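Local coordinates for protein type VI secretion system component (Escherichia coli O6, PDB 2P5Z) that forms part of the type VI secretion apparatus and resembles the phage T4 tail proteins gp27 and gp5, probably acting in a tail-like injection device, at residues E37-P42 and G183-F188; Q129-I134 and P159-V164; V151-S156 and E200-Q205. One frame throughout, in Å; residues are numbered along the deposited sequence.

Overall arrangement
All three contacts lie in the chain's phage-tail-like region. Interactions 1 and 3 are close neighbours, their centres about 11 Å apart, because strands 185-191 and 196-202 run side by side in one three-stranded sheet with 150-153 at its other edge; W185 N probably bonds to Y202 O between them. Interaction 2 lies about 20 Å from interaction 1 and 16 Å from interaction 3, centre to centre, and meets both through P132. Along the chain, 37-42 and 183-188 close a loop of 140 residues that holds interaction 2 entirely, while interactions 2 and 3 alternate. Interaction 1 thus joins this sheet to the end of strand 29-38, interaction 3 pairs two of its strands, and interaction 2 packs the start of helix 131-140 on strand 161-166.

Interaction 1: residues E37-P42 and G183-F188; sequences EQLSTP and GIWFRF
S40 lies over the ring of F186, and the two residues are also joined by a pair of hydrogen bonds. The phenylalanine side chain starts at F186 CB, packed on E200 O. Chi1 of 59° sets CG between its backbone N and carbonyl carbon, which places the F186 ring against S40. There F186 CG, CD1 and CD2 all look onto S40 CA, which stands 3.5 Å from the ring centroid and 11° off its normal, a CH-pi contact. Farther out, F186 CE1 still meets S40 CA at 3.6 Å, F186 CE2 approaches T41 N at 3.6 Å, and F186 CZ at the tip touches S40 C. S40 N donates to F186 O (2.8 Å), while S40 OG accepts from F186 N at 3.3 Å and shares a water with I184 O. Beside this pair, L39 CD2 packs on R187 CB (3.8 Å) and W185 CZ3, and P42 CB reaches F188 CZ at 4.2 Å. L179 of helix 171-182 and I199 also touch the F186 side chain. The loop 38-41 is a type II beta turn with S40 in its positive-phi third position; it lies in the connection between antiparallel strands 29-38 and 44-51.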
# COMPACT_ATOMS: atom_id res chain seq x y z
N GLU A 37 -20.24 2.47 10.74
CA GLU A 37 -20.72 3.76 10.37
C GLU A 37 -19.65 4.75 10.78
O GLU A 37 -18.98 4.58 11.79
CB GLU A 37 -22.02 4.10 11.10
CG GLU A 37 -23.17 3.15 10.81
CD GLU A 37 -24.39 3.35 11.71
OE1 GLU A 37 -24.92 4.49 11.80
OE2 GLU A 37 -24.84 2.35 12.31
N GLN A 38 -19.49 5.79 9.97
CA GLN A 38 -18.49 6.81 10.18
C GLN A 38 -18.88 8.01 9.35
O GLN A 38 -19.39 7.86 8.24
CB GLN A 38 -17.14 6.28 9.73
CG GLN A 38 -15.94 7.11 10.12
CD GLN A 38 -14.70 6.56 9.47
OE1 GLN A 38 -14.71 5.44 8.96
NE2 GLN A 38 -13.63 7.34 9.46
N LEU A 39 -18.67 9.20 9.91
CA LEU A 39 -18.83 10.46 9.21
C LEU A 39 -18.05 10.51 7.90
O LEU A 39 -16.93 9.98 7.83
CB LEU A 39 -18.35 11.58 10.10
CG LEU A 39 -19.22 11.84 11.32
CD1 LEU A 39 -18.63 13.00 12.11
CD2 LEU A 39 -20.65 12.14 10.90
N SER A 40 -18.66 11.11 6.87
CA SER A 40 -18.06 11.32 5.55
C SER A 40 -17.66 10.08 4.83
O SER A 40 -16.75 10.13 4.00
CB SER A 40 -16.84 12.26 5.58
OG SER A 40 -17.29 13.57 5.83
N THR A 41 -18.32 8.98 5.13
CA THR A 41 -18.12 7.73 4.40
C THR A 41 -19.43 6.95 4.43
O THR A 41 -20.20 7.08 5.38
CB THR A 41 -16.90 6.89 4.95
OG1 THR A 41 -17.17 5.49 4.79
CG2 THR A 41 -16.65 7.14 6.36
N PRO A 42 -19.75 6.22 3.35
CA PRO A 42 -20.98 5.43 3.39
C PRO A 42 -20.86 4.24 4.36
O PRO A 42 -19.82 3.57 4.40
CB PRO A 42 -21.12 4.93 1.95
CG PRO A 42 -19.74 4.96 1.39
CD PRO A 42 -19.05 6.11 2.06
N GLY A 183 -13.35 20.85 3.48
CA GLY A 183 -13.74 20.54 4.85
C GLY A 183 -15.23 20.39 5.10
O GLY A 183 -15.70 20.62 6.21
N ILE A 184 -15.99 20.04 4.06
CA ILE A 184 -17.41 19.74 4.21
C ILE A 184 -17.52 18.27 4.60
O ILE A 184 -16.74 17.43 4.14
CB ILE A 184 -18.22 20.02 2.89
CG1 ILE A 184 -18.32 21.51 2.62
CG2 ILE A 184 -19.65 19.47 2.95
CD1 ILE A 184 -18.88 21.83 1.23
N TRP A 185 -18.46 17.97 5.47
CA TRP A 185 -18.66 16.59 5.88
C TRP A 185 -20.10 16.17 5.75
O TRP A 185 -21.01 17.00 5.67
CB TRP A 185 -18.17 16.37 7.31
CG TRP A 185 -18.73 17.27 8.34
CD1 TRP A 185 -18.25 18.50 8.70
CD2 TRP A 185 -19.85 17.01 9.19
NE1 TRP A 185 -19.02 19.03 9.71
CE2 TRP A 185 -20.00 18.14 10.03
CE3 TRP A 185 -20.75 15.95 9.31
CZ2 TRP A 185 -21.02 18.23 10.99
CZ3 TRP A 185 -21.76 16.04 10.28
CH2 TRP A 185 -21.88 17.17 11.10
N PHE A 186 -20.31 14.86 5.75
CA PHE A 186 -21.66 14.35 5.71
C PHE A 186 -21.97 13.21 6.69
O PHE A 186 -21.07 12.49 7.17
CB PHE A 186 -22.06 13.96 4.28
CG PHE A 186 -21.18 12.92 3.64
CD1 PHE A 186 -20.02 13.28 2.97
CD2 PHE A 186 -21.55 11.58 3.67
CE1 PHE A 186 -19.23 12.31 2.34
CE2 PHE A 186 -20.76 10.59 3.04
CZ PHE A 186 -19.61 10.97 2.35
N ARG A 187 -23.26 13.04 6.97
CA ARG A 187 -23.75 11.88 7.66
C ARG A 187 -25.04 11.41 7.01
O ARG A 187 -25.63 12.11 6.19
CB ARG A 187 -24.01 12.19 9.13
CG ARG A 187 -25.19 13.08 9.40
CD ARG A 187 -25.06 13.59 10.81
NE ARG A 187 -26.14 14.49 11.19
CZ ARG A 187 -27.30 14.09 11.71
NH1 ARG A 187 -27.53 12.79 11.91
NH2 ARG A 187 -28.22 15.00 12.01
N PHE A 188 -25.48 10.22 7.42
CA PHE A 188 -26.70 9.66 6.91
C PHE A 188 -27.80 9.79 7.95
O PHE A 188 -27.53 9.78 9.15
CB PHE A 188 -26.47 8.21 6.49
CG PHE A 188 -25.57 8.09 5.31
CD1 PHE A 188 -26.09 8.04 4.03
CD2 PHE A 188 -24.19 8.05 5.47
CE1 PHE A 188 -25.26 7.94 2.94
CE2 PHE A 188 -23.36 7.96 4.38
CZ PHE A 188 -23.90 7.90 3.11
O HOH W 1 -16.96 14.84 3.33

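Interaction 2: residues Q129-I134 and P159-V164; sequences QTVPQI and PAREQV
The carbonyl oxygen of Q129 accepts from the amide of R161 in the facing segment, a bond modelled too short (2.5 Å from R161 N to Q129 O), its length doubtful. A160 CA lies near the same oxygen, 3.4 Å from Q129 O, a bent CH...O contact. The return bond, Q129 N to R161 O, is weak (3.1 Å, 126°) within this antiparallel hydrogen-bonded pair. One residue on, T130 CA makes a second CH...O contact with P159 O (3.5 Å), and T130 CG2 rests on the same oxygen. T130 also begins helix 131-140 with a capping box: its OG1 accepts from Q133 N (3.0 Å), and T130 N gives its proton to an in-plane lone pair of Q133 OE1 at 3.1 Å. The side chains of R161 and V131 run alongside one another, pointing the same way. The arginine bends at chi2 (-100°), which brings its guanidinium flat against V131 CG2; that methyl sits 3.5 Å above the plane, toward the rim of the group. Deeper in, I134 CD1 touches V164 CB at 3.8 Å, the two side chains crossing at a slant. The first turn of helix 131-140 thus packs against strand 161-166. From helix 171-182, L178 touches V131 and I134, and F174 touches I134 and V164, while strand 124-127 pairs with 161-166 alongside.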
# COMPACT_ATOMS: atom_id res chain seq x y z
N GLN A 129 -18.59 26.12 -11.33
CA GLN A 129 -19.43 25.63 -10.25
C GLN A 129 -18.74 25.80 -8.92
O GLN A 129 -17.53 25.99 -8.85
CB GLN A 129 -19.79 24.18 -10.46
CG GLN A 129 -20.05 23.77 -11.89
CD GLN A 129 -21.48 24.00 -12.31
OE1 GLN A 129 -22.26 23.07 -12.39
NE2 GLN A 129 -21.83 25.25 -12.57
N THR A 130 -19.54 25.76 -7.86
CA THR A 130 -19.02 25.59 -6.51
C THR A 130 -18.85 24.09 -6.28
O THR A 130 -19.46 23.27 -7.01
CB THR A 130 -20.02 26.07 -5.49
OG1 THR A 130 -21.17 25.22 -5.55
CG2 THR A 130 -20.43 27.49 -5.82
N VAL A 131 -18.04 23.73 -5.29
CA VAL A 131 -17.96 22.32 -4.85
C VAL A 131 -19.35 21.67 -4.60
O VAL A 131 -19.63 20.61 -5.18
CB VAL A 131 -16.97 22.09 -3.66
CG1 VAL A 131 -17.13 20.67 -3.09
CG2 VAL A 131 -15.54 22.35 -4.08
N PRO A 132 -20.24 22.32 -3.79
CA PRO A 132 -21.59 21.75 -3.64
C PRO A 132 -22.37 21.52 -4.93
O PRO A 132 -23.02 20.48 -5.08
CB PRO A 132 -22.32 22.76 -2.76
CG PRO A 132 -21.23 23.41 -1.99
CD PRO A 132 -20.06 23.49 -2.90
N GLN A 133 -22.29 22.47 -5.86
CA GLN A 133 -23.01 22.32 -7.12
C GLN A 133 -22.49 21.13 -7.93
O GLN A 133 -23.29 20.33 -8.46
CB GLN A 133 -22.96 23.61 -7.93
CG GLN A 133 -23.89 24.69 -7.42
CD GLN A 133 -23.64 26.04 -8.08
OE1 GLN A 133 -22.50 26.46 -8.28
NE2 GLN A 133 -24.73 26.72 -8.42
N ILE A 134 -21.16 20.99 -7.99
CA ILE A 134 -20.55 19.80 -8.61
C ILE A 134 -21.05 18.52 -7.93
O ILE A 134 -21.49 17.58 -8.62
CB ILE A 134 -19.00 19.86 -8.60
CG1 ILE A 134 -18.52 21.08 -9.39
CG2 ILE A 134 -18.39 18.61 -9.24
CD1 ILE A 134 -17.03 21.40 -9.27
N PRO A 159 -17.05 29.66 -3.08
CA PRO A 159 -16.74 30.31 -4.35
C PRO A 159 -17.03 29.42 -5.55
O PRO A 159 -16.97 28.19 -5.44
CB PRO A 159 -15.24 30.57 -4.24
CG PRO A 159 -14.99 30.67 -2.76
CD PRO A 159 -15.89 29.63 -2.18
N ALA A 160 -17.39 30.03 -6.66
CA ALA A 160 -17.45 29.31 -7.92
C ALA A 160 -16.01 29.02 -8.35
O ALA A 160 -15.10 29.82 -8.12
CB ALA A 160 -18.19 30.12 -8.98
N ARG A 161 -15.80 27.83 -8.90
CA ARG A 161 -14.50 27.47 -9.41
C ARG A 161 -14.62 27.49 -10.91
O ARG A 161 -15.62 27.05 -11.46
CB ARG A 161 -14.12 26.06 -8.96
CG ARG A 161 -14.04 25.87 -7.47
CD ARG A 161 -12.61 25.91 -6.98
NE ARG A 161 -12.50 25.38 -5.63
CZ ARG A 161 -12.28 24.10 -5.35
NH1 ARG A 161 -12.14 23.21 -6.32
NH2 ARG A 161 -12.20 23.70 -4.08
N GLU A 162 -13.61 28.01 -11.58
CA GLU A 162 -13.71 28.17 -13.01
C GLU A 162 -13.76 26.81 -13.70
O GLU A 162 -14.72 26.52 -14.40
CB GLU A 162 -12.54 28.99 -13.53
CG GLU A 162 -12.80 29.57 -14.89
CD GLU A 162 -11.54 29.71 -15.72
OE1 GLU A 162 -10.45 29.94 -15.13
OE2 GLU A 162 -11.64 29.59 -16.96
N GLN A 163 -12.74 26.00 -13.48
CA GLN A 163 -12.69 24.65 -14.02
C GLN A 163 -12.25 23.64 -12.94
O GLN A 163 -11.34 23.92 -12.16
CB GLN A 163 -11.73 24.56 -15.21
CG GLN A 163 -12.04 25.50 -16.34
CD GLN A 163 -11.22 25.24 -17.58
OE1 GLN A 163 -11.74 24.77 -18.59
NE2 GLN A 163 -9.93 25.55 -17.51
N VAL A 164 -12.89 22.48 -12.91
CA VAL A 164 -12.54 21.43 -11.96
C VAL A 164 -12.54 20.12 -12.70
O VAL A 164 -13.55 19.72 -13.27
CB VAL A 164 -13.56 21.35 -10.79
CG1 VAL A 164 -13.37 20.04 -9.99
CG2 VAL A 164 -13.42 22.56 -9.86

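Interaction 3: residues V151-S156 and E200-Q205; sequences VFNLKS and EFYDDQ
V151 and F201 share the first of two backbone bonds that pair strands 151-153 and 200-202 in parallel: F201 N to V151 O (3.0 Å), followed by N153 N to F201 O (3.1 Å). Aromatic packing follows on one face. The rings of F152 and F201 make an offset stack, planes 8° apart and centroids 4.3 Å apart, with F152 CE1 over the rim of F201 and F201 CD2 over the rim of F152. Both side chains point the same way, toward helix 131-140, where P132 and V135 meet them. On the other face the amide of N153 lies beside the Y202 ring, 23° from its plane, and its ND2 comes obliquely to 3.2 Å from Y202 CE1. Apolar contact is lighter past the strands: L154 CD2 lies 4.4 Å from F201 CB, while L154 CB rests on D203 OD2. The polar part centres on D203. Its chi1 of 56° directs the carboxylate at the turning chain, where D203 OD1 accepts from K155 N (2.8 Å) and D203 OD2 accepts from S156 N (3.2 Å), both on the syn side; Y158 OH also bonds to OD2. A water accepts from D203 N and lies within bonding distance of N153 O and D204 OD1, not all of which it need serve at once; S206 OG also bonds to D204 OD1. K155 lays its CG against the D204 carboxylate, but K155 NZ stays 6.4 Å from D203 OD1. D203, a buried acid, is therefore met by two backbone amides and a hydroxyl, with no direct ion pair to K155; these donors would probably stabilise its ionised form and probably help set the path of K155 and S156.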
# COMPACT_ATOMS: atom_id res chain seq x y z
N VAL A 151 -29.43 16.68 1.28
CA VAL A 151 -29.73 18.05 1.72
C VAL A 151 -28.42 18.71 2.12
O VAL A 151 -27.59 18.08 2.77
CB VAL A 151 -30.72 18.06 2.95
CG1 VAL A 151 -30.55 19.32 3.81
CG2 VAL A 151 -32.17 17.99 2.51
N PHE A 152 -28.23 19.97 1.73
CA PHE A 152 -27.06 20.76 2.13
C PHE A 152 -27.47 21.76 3.20
O PHE A 152 -28.44 22.48 3.00
CB PHE A 152 -26.48 21.53 0.94
CG PHE A 152 -25.79 20.66 -0.07
CD1 PHE A 152 -24.42 20.44 0.02
CD2 PHE A 152 -26.49 20.06 -1.09
CE1 PHE A 152 -23.77 19.63 -0.90
CE2 PHE A 152 -25.84 19.24 -2.00
CZ PHE A 152 -24.48 19.04 -1.91
N ASN A 153 -26.75 21.82 4.32
CA ASN A 153 -26.97 22.85 5.34
C ASN A 153 -25.63 23.50 5.66
O ASN A 153 -25.10 23.39 6.78
CB ASN A 153 -27.61 22.31 6.63
CG ASN A 153 -28.74 21.32 6.36
OD1 ASN A 153 -29.89 21.71 6.12
ND2 ASN A 153 -28.42 20.03 6.43
N LEU A 154 -25.07 24.19 4.68
CA LEU A 154 -23.75 24.75 4.83
C LEU A 154 -23.85 26.13 5.46
O LEU A 154 -24.81 26.87 5.21
CB LEU A 154 -23.07 24.79 3.47
CG LEU A 154 -23.06 23.40 2.82
CD1 LEU A 154 -22.48 23.49 1.45
CD2 LEU A 154 -22.28 22.39 3.67
N LYS A 155 -22.90 26.46 6.33
CA LYS A 155 -22.90 27.77 6.96
C LYS A 155 -22.00 28.72 6.20
O LYS A 155 -22.35 29.88 5.99
CB LYS A 155 -22.48 27.68 8.43
CG LYS A 155 -23.59 27.25 9.38
CD LYS A 155 -24.65 28.33 9.54
CE LYS A 155 -25.98 27.72 9.93
NZ LYS A 155 -26.53 26.92 8.80
N SER A 156 -20.84 28.22 5.78
CA SER A 156 -19.93 28.98 4.94
C SER A 156 -20.41 29.12 3.50
O SER A 156 -21.26 28.36 3.04
CB SER A 156 -18.53 28.36 4.97
OG SER A 156 -17.87 28.71 6.17
N GLU A 200 -26.80 14.07 4.57
CA GLU A 200 -26.86 15.45 4.99
C GLU A 200 -25.48 16.00 5.06
O GLU A 200 -24.64 15.44 5.74
CB GLU A 200 -27.56 15.57 6.33
CG GLU A 200 -28.88 14.81 6.37
CD GLU A 200 -29.68 15.08 7.61
OE1 GLU A 200 -29.10 15.60 8.59
OE2 GLU A 200 -30.90 14.78 7.59
N PHE A 201 -25.25 17.11 4.36
CA PHE A 201 -23.95 17.75 4.32
C PHE A 201 -23.90 18.93 5.28
O PHE A 201 -24.90 19.65 5.44
CB PHE A 201 -23.64 18.27 2.91
CG PHE A 201 -23.62 17.19 1.83
CD1 PHE A 201 -22.45 16.50 1.53
CD2 PHE A 201 -24.76 16.91 1.09
CE1 PHE A 201 -22.40 15.54 0.52
CE2 PHE A 201 -24.74 15.95 0.08
CZ PHE A 201 -23.54 15.26 -0.21
N TYR A 202 -22.75 19.12 5.93
CA TYR A 202 -22.55 20.23 6.86
C TYR A 202 -21.09 20.64 6.83
O TYR A 202 -20.24 19.84 6.42
CB TYR A 202 -22.85 19.82 8.31
CG TYR A 202 -24.21 19.26 8.57
CD1 TYR A 202 -25.31 20.10 8.76
CD2 TYR A 202 -24.41 17.90 8.63
CE1 TYR A 202 -26.56 19.59 9.02
CE2 TYR A 202 -25.65 17.38 8.88
CZ TYR A 202 -26.72 18.23 9.07
OH TYR A 202 -27.97 17.70 9.30
N ASP A 203 -20.81 21.86 7.29
CA ASP A 203 -19.45 22.36 7.40
C ASP A 203 -19.06 22.91 8.78
O ASP A 203 -17.91 23.35 8.98
CB ASP A 203 -19.12 23.37 6.28
CG ASP A 203 -20.08 24.57 6.21
OD1 ASP A 203 -20.65 25.00 7.24
OD2 ASP A 203 -20.24 25.12 5.09
N ASP A 204 -20.00 22.89 9.72
CA ASP A 204 -19.69 23.34 11.08
C ASP A 204 -20.44 22.60 12.19
O ASP A 204 -21.30 21.75 11.92
CB ASP A 204 -19.90 24.86 11.22
CG ASP A 204 -21.37 25.24 11.36
OD1 ASP A 204 -22.26 24.53 10.83
OD2 ASP A 204 -21.64 26.27 12.01
N GLN A 205 -20.13 22.99 13.42
CA GLN A 205 -20.72 22.43 14.64
C GLN A 205 -22.24 22.53 14.78
O GLN A 205 -22.84 21.81 15.57
CB GLN A 205 -20.01 23.04 15.84
CG GLN A 205 -19.15 24.20 15.45
CD GLN A 205 -17.75 24.09 16.00
OE1 GLN A 205 -16.78 24.46 15.34
NE2 GLN A 205 -17.63 23.56 17.21
O HOH W 2 -23.00 23.25 8.67